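Local coordinates for beta-amyloid-like protein (Caenorhabditis elegans, PDB 3K66) that probably binds heparin through its E2 domain and is thought to act in cell adhesion and development, as the worm homolog of human amyloid precursor protein, at residues L130-Y133 against I134-E137; A198-Y201 against W202-R206. One frame throughout, in Å; residues are numbered along the deposited sequence.

Contact 1. Residues L130-Y133 against I134-E137; sequences LKAY and IRAE
The ring of Tyr133 overlaps the side chain of Glu137 one helical turn on: Glu137 CG lies over one ring face, 4.0 Å from the centroid, a CH-pi contact. Beyond it the carboxylate turns up to the phenol, its plane 85° from that of the ring, and Tyr133 OH gives a weak hydrogen bond to Glu137 OE2, 2.6 Å away. The bend of the glutamate at chi2 (-85°) turns the carboxylate back so that OE2 reaches the hydroxyl. The same carboxylate forms salt bridges with Lys103 through OE1 and with Arg176 through OE2, charges that would be expected to favour its ionised form. All this belongs to helix 123-154 of the E2 domain, where consecutive i to i+4 backbone bonds run from Ile134 N to Leu130 O (2.8 Å) through to Glu137 N and Tyr133 O (3.1 Å). A phenylalanine in place of Tyr133 would probably keep the CH-pi contact but leave Glu137 OE2 without its hydroxyl partner on this helix. On another side of the helix Arg135 folds back over the preceding turn. Its chain bends at chi3 (-77°), which lays one face of the guanidinium over the backbone of Lys131 and Ala132, with NH1 3.5 Å from Ala132 CA. Arg135 NE makes a probable hydrogen bond to Tyr201 OH of helix 195-209.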
loop_
_atom_site.group_PDB
_atom_site.type_symbol
_atom_site.label_atom_id
_atom_site.label_comp_id
_atom_site.label_asym_id
_atom_site.label_seq_id
_atom_site.Cartn_x
_atom_site.Cartn_y
_atom_site.Cartn_z
ATOM N N LEU A 130 3.667 21.399 -14.044
ATOM C CA LEU A 130 4.282 20.179 -14.553
ATOM C C LEU A 130 4.870 19.343 -13.414
ATOM O O LEU A 130 4.578 18.148 -13.297
ATOM C CB LEU A 130 5.375 20.547 -15.552
ATOM C CG LEU A 130 5.848 19.429 -16.466
ATOM C CD1 LEU A 130 4.639 18.824 -17.161
ATOM C CD2 LEU A 130 6.816 19.994 -17.503
ATOM N N LYS A 131 5.685 19.988 -12.575
ATOM C CA LYS A 131 6.319 19.312 -11.448
ATOM C C LYS A 131 5.277 18.655 -10.561
ATOM O O LYS A 131 5.520 17.603 -9.971
ATOM C CB LYS A 131 7.166 20.289 -10.623
ATOM C CG LYS A 131 8.169 21.057 -11.471
ATOM C CD LYS A 131 9.451 21.428 -10.735
ATOM C CE LYS A 131 9.269 22.659 -9.868
ATOM N NZ LYS A 131 10.571 23.174 -9.355
ATOM N N ALA A 132 4.102 19.265 -10.471
ATOM C CA ALA A 132 3.037 18.692 -9.655
ATOM C C ALA A 132 2.560 17.402 -10.318
ATOM O O ALA A 132 2.377 16.364 -9.668
ATOM C CB ALA A 132 1.890 19.679 -9.523
ATOM N N TYR A 133 2.364 17.475 -11.627
ATOM C CA TYR A 133 1.913 16.311 -12.374
ATOM C C TYR A 133 2.926 15.186 -12.251
ATOM O O TYR A 133 2.551 14.015 -12.113
ATOM C CB TYR A 133 1.712 16.671 -13.846
ATOM C CG TYR A 133 1.435 15.469 -14.694
ATOM C CD1 TYR A 133 0.243 14.752 -14.570
ATOM C CD2 TYR A 133 2.401 15.002 -15.577
ATOM C CE1 TYR A 133 0.033 13.594 -15.304
ATOM C CE2 TYR A 133 2.214 13.851 -16.317
ATOM C CZ TYR A 133 1.027 13.145 -16.177
ATOM O OH TYR A 133 0.845 11.980 -16.909
ATOM N N ILE A 134 4.207 15.542 -12.315
ATOM C CA ILE A 134 5.283 14.570 -12.204
ATOM C C ILE A 134 5.276 13.906 -10.832
ATOM O O ILE A 134 5.354 12.687 -10.707
ATOM C CB ILE A 134 6.654 15.256 -12.427
ATOM C CG1 ILE A 134 6.846 15.500 -13.925
ATOM C CG2 ILE A 134 7.798 14.398 -11.855
ATOM C CD1 ILE A 134 8.134 16.184 -14.259
ATOM N N ARG A 135 5.189 14.724 -9.795
ATOM C CA ARG A 135 5.163 14.220 -8.426
ATOM C C ARG A 135 4.048 13.188 -8.356
ATOM O O ARG A 135 4.247 12.091 -7.836
ATOM C CB ARG A 135 4.878 15.378 -7.454
ATOM C CG ARG A 135 5.980 15.628 -6.433
ATOM C CD ARG A 135 5.717 16.840 -5.548
ATOM N NE ARG A 135 5.983 18.079 -6.257
ATOM C CZ ARG A 135 5.052 18.970 -6.558
ATOM N NH1 ARG A 135 3.795 18.735 -6.197
ATOM N NH2 ARG A 135 5.381 20.082 -7.221
ATOM N N ALA A 136 2.884 13.541 -8.910
ATOM C CA ALA A 136 1.708 12.663 -8.899
ATOM C C ALA A 136 1.963 11.290 -9.497
ATOM O O ALA A 136 1.729 10.267 -8.854
ATOM C CB ALA A 136 0.547 13.327 -9.622
ATOM N N GLU A 137 2.409 11.265 -10.746
ATOM C CA GLU A 137 2.700 9.997 -11.395
ATOM C C GLU A 137 3.784 9.232 -10.619
ATOM O O GLU A 137 3.650 8.027 -10.359
ATOM C CB GLU A 137 3.142 10.237 -12.838
ATOM C CG GLU A 137 2.032 10.801 -13.694
ATOM C CD GLU A 137 1.148 9.718 -14.260
ATOM O OE1 GLU A 137 1.099 8.623 -13.665
ATOM O OE2 GLU A 137 0.495 9.951 -15.302
#

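Contact 2. Residues A198-Y201 against W202-R206; sequences AVTY and WKDYR
With CG anti to the backbone N in both residues (chi1 178° and -169°), Tyr201 and Tyr205 send their rings out side by side from successive turns, pointing the same way. The planes are 26° apart but slid so far that the rings barely overlap, their centroids 5.7 Å from each other. Touching falls to the phenol end of the first ring and the near side of the second: Tyr201 OH, the probable hydrogen-bond partner of Arg135 NE on helix 123-154, lies 3.7 Å from Tyr205 CD1, and Tyr205 CB stands over the rim of one Tyr201 face. Beneath the pair, Tyr205 N donates to Tyr201 O at 2.6 Å, one rung of the i to i+4 ladder of an alpha-helix. Thr200 and Asp204 form a second side-by-side pair, in which the methyl CG2 rather than the hydroxyl faces the carboxylate, 3.2 Å from Asp204 OD2; Thr200 OG1 is hydrogen-bonded to Pro196 O. Trp202 leaves the helix in another direction, its CB 3.2 Å from Val199 O. Among the groups that seat helix 195-209, Tyr201 and Tyr205 meet Lys131, Arg135 and Glu138 of helix 123-154, and Trp202 touches both neighbouring helices, resting on Ile177, Asn178 and Leu181 of helix 163-182 and also against Ile134 of helix 123-154.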
loop_
_atom_site.group_PDB
_atom_site.type_symbol
_atom_site.label_atom_id
_atom_site.label_comp_id
_atom_site.label_asym_id
_atom_site.label_seq_id
_atom_site.Cartn_x
_atom_site.Cartn_y
_atom_site.Cartn_z
ATOM N N ALA A 198 12.251 20.562 -15.787
ATOM C CA ALA A 198 11.291 19.533 -15.404
ATOM C C ALA A 198 11.888 18.132 -15.497
ATOM O O ALA A 198 11.618 17.287 -14.643
ATOM C CB ALA A 198 10.037 19.623 -16.299
ATOM N N VAL A 199 12.695 17.880 -16.535
ATOM C CA VAL A 199 13.305 16.553 -16.721
ATOM C C VAL A 199 14.246 16.216 -15.560
ATOM O O VAL A 199 14.197 15.118 -15.006
ATOM C CB VAL A 199 14.093 16.429 -18.068
ATOM C CG1 VAL A 199 14.783 15.084 -18.131
ATOM C CG2 VAL A 199 13.154 16.551 -19.265
ATOM N N THR A 200 15.112 17.159 -15.197
ATOM C CA THR A 200 16.020 16.939 -14.079
ATOM C C THR A 200 15.192 16.736 -12.803
ATOM O O THR A 200 15.460 15.837 -11.984
ATOM C CB THR A 200 16.978 18.117 -13.917
ATOM O OG1 THR A 200 17.688 18.306 -15.147
ATOM C CG2 THR A 200 17.986 17.844 -12.778
ATOM N N TYR A 201 14.160 17.559 -12.656
ATOM C CA TYR A 201 13.285 17.452 -11.504
ATOM C C TYR A 201 12.730 16.048 -11.429
ATOM O O TYR A 201 12.609 15.465 -10.352
ATOM C CB TYR A 201 12.119 18.432 -11.594
ATOM C CG TYR A 201 11.151 18.310 -10.431
ATOM C CD1 TYR A 201 11.474 18.797 -9.165
ATOM C CD2 TYR A 201 9.909 17.697 -10.604
ATOM C CE1 TYR A 201 10.583 18.677 -8.109
ATOM C CE2 TYR A 201 9.018 17.574 -9.563
ATOM C CZ TYR A 201 9.362 18.068 -8.314
ATOM O OH TYR A 201 8.466 17.952 -7.275
ATOM N N TRP A 202 12.375 15.503 -12.582
ATOM C CA TRP A 202 11.829 14.150 -12.635
ATOM C C TRP A 202 12.886 13.153 -12.162
ATOM O O TRP A 202 12.605 12.312 -11.326
ATOM C CB TRP A 202 11.377 13.844 -14.062
ATOM C CG TRP A 202 10.835 12.488 -14.306
ATOM C CD1 TRP A 202 10.310 11.626 -13.388
ATOM C CD2 TRP A 202 10.584 11.903 -15.584
ATOM N NE1 TRP A 202 9.724 10.545 -14.024
ATOM C CE2 TRP A 202 9.882 10.698 -15.367
ATOM C CE3 TRP A 202 10.881 12.291 -16.888
ATOM C CZ2 TRP A 202 9.464 9.878 -16.414
ATOM C CZ3 TRP A 202 10.467 11.477 -17.942
ATOM C CH2 TRP A 202 9.760 10.278 -17.699
ATOM N N LYS A 203 14.106 13.255 -12.678
ATOM C CA LYS A 203 15.163 12.344 -12.262
ATOM C C LYS A 203 15.442 12.551 -10.768
ATOM O O LYS A 203 15.552 11.586 -9.996
ATOM C CB LYS A 203 16.433 12.576 -13.092
ATOM C CG LYS A 203 17.682 11.866 -12.584
ATOM C CD LYS A 203 18.452 12.720 -11.565
ATOM C CE LYS A 203 19.919 12.273 -11.433
ATOM N NZ LYS A 203 20.031 10.808 -11.095
ATOM N N ASP A 204 15.543 13.818 -10.364
ATOM C CA ASP A 204 15.785 14.136 -8.965
ATOM C C ASP A 204 14.641 13.632 -8.090
ATOM O O ASP A 204 14.863 12.944 -7.099
ATOM C CB ASP A 204 15.985 15.646 -8.761
ATOM C CG ASP A 204 17.372 16.099 -9.175
ATOM O OD1 ASP A 204 18.296 15.270 -9.030
ATOM O OD2 ASP A 204 17.544 17.259 -9.633
ATOM N N TYR A 205 13.405 13.955 -8.455
ATOM C CA TYR A 205 12.277 13.511 -7.658
ATOM C C TYR A 205 12.209 12.002 -7.545
ATOM O O TYR A 205 11.928 11.485 -6.482
ATOM C CB TYR A 205 10.960 14.013 -8.220
ATOM C CG TYR A 205 9.832 13.778 -7.246
ATOM C CD1 TYR A 205 9.675 14.598 -6.126
ATOM C CD2 TYR A 205 8.938 12.725 -7.422
ATOM C CE1 TYR A 205 8.652 14.377 -5.208
ATOM C CE2 TYR A 205 7.910 12.494 -6.515
ATOM C CZ TYR A 205 7.774 13.331 -5.408
ATOM O OH TYR A 205 6.741 13.153 -4.524
ATOM N N ARG A 206 12.439 11.282 -8.636
ATOM C CA ARG A 206 12.403 9.829 -8.540
ATOM C C ARG A 206 13.515 9.338 -7.608
ATOM O O ARG A 206 13.285 8.475 -6.756
ATOM C CB ARG A 206 12.555 9.164 -9.901
ATOM C CG ARG A 206 12.720 7.669 -9.757
ATOM C CD ARG A 206 12.729 6.956 -11.088
ATOM N NE ARG A 206 11.417 7.036 -11.717
ATOM C CZ ARG A 206 11.126 6.520 -12.907
ATOM N NH1 ARG A 206 12.080 5.890 -13.575
ATOM N NH2 ARG A 206 9.902 6.646 -13.433
#

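How the contacts relate
From the N terminus, the chain runs through the long helices 14-53 and 55-119 before reaching contact 1 on helix 123-154. Contact 2 follows on helix 195-209, after helix 163-182 and the short helix 188-191. Each joins consecutive residues within one helix, so neither closes a long loop; they stand in series, without nesting or crossing. In space their centres are about 10 Å apart and the two touch. Besides the Arg135-Tyr201 bond, Lys131 CB packs on Tyr201 CE2 at 3.5 Å, and Leu130 CD2 on Ala198 CB. Contact 1 also faces helix 55-119, and both reach helix 163-182, which ties four helices together.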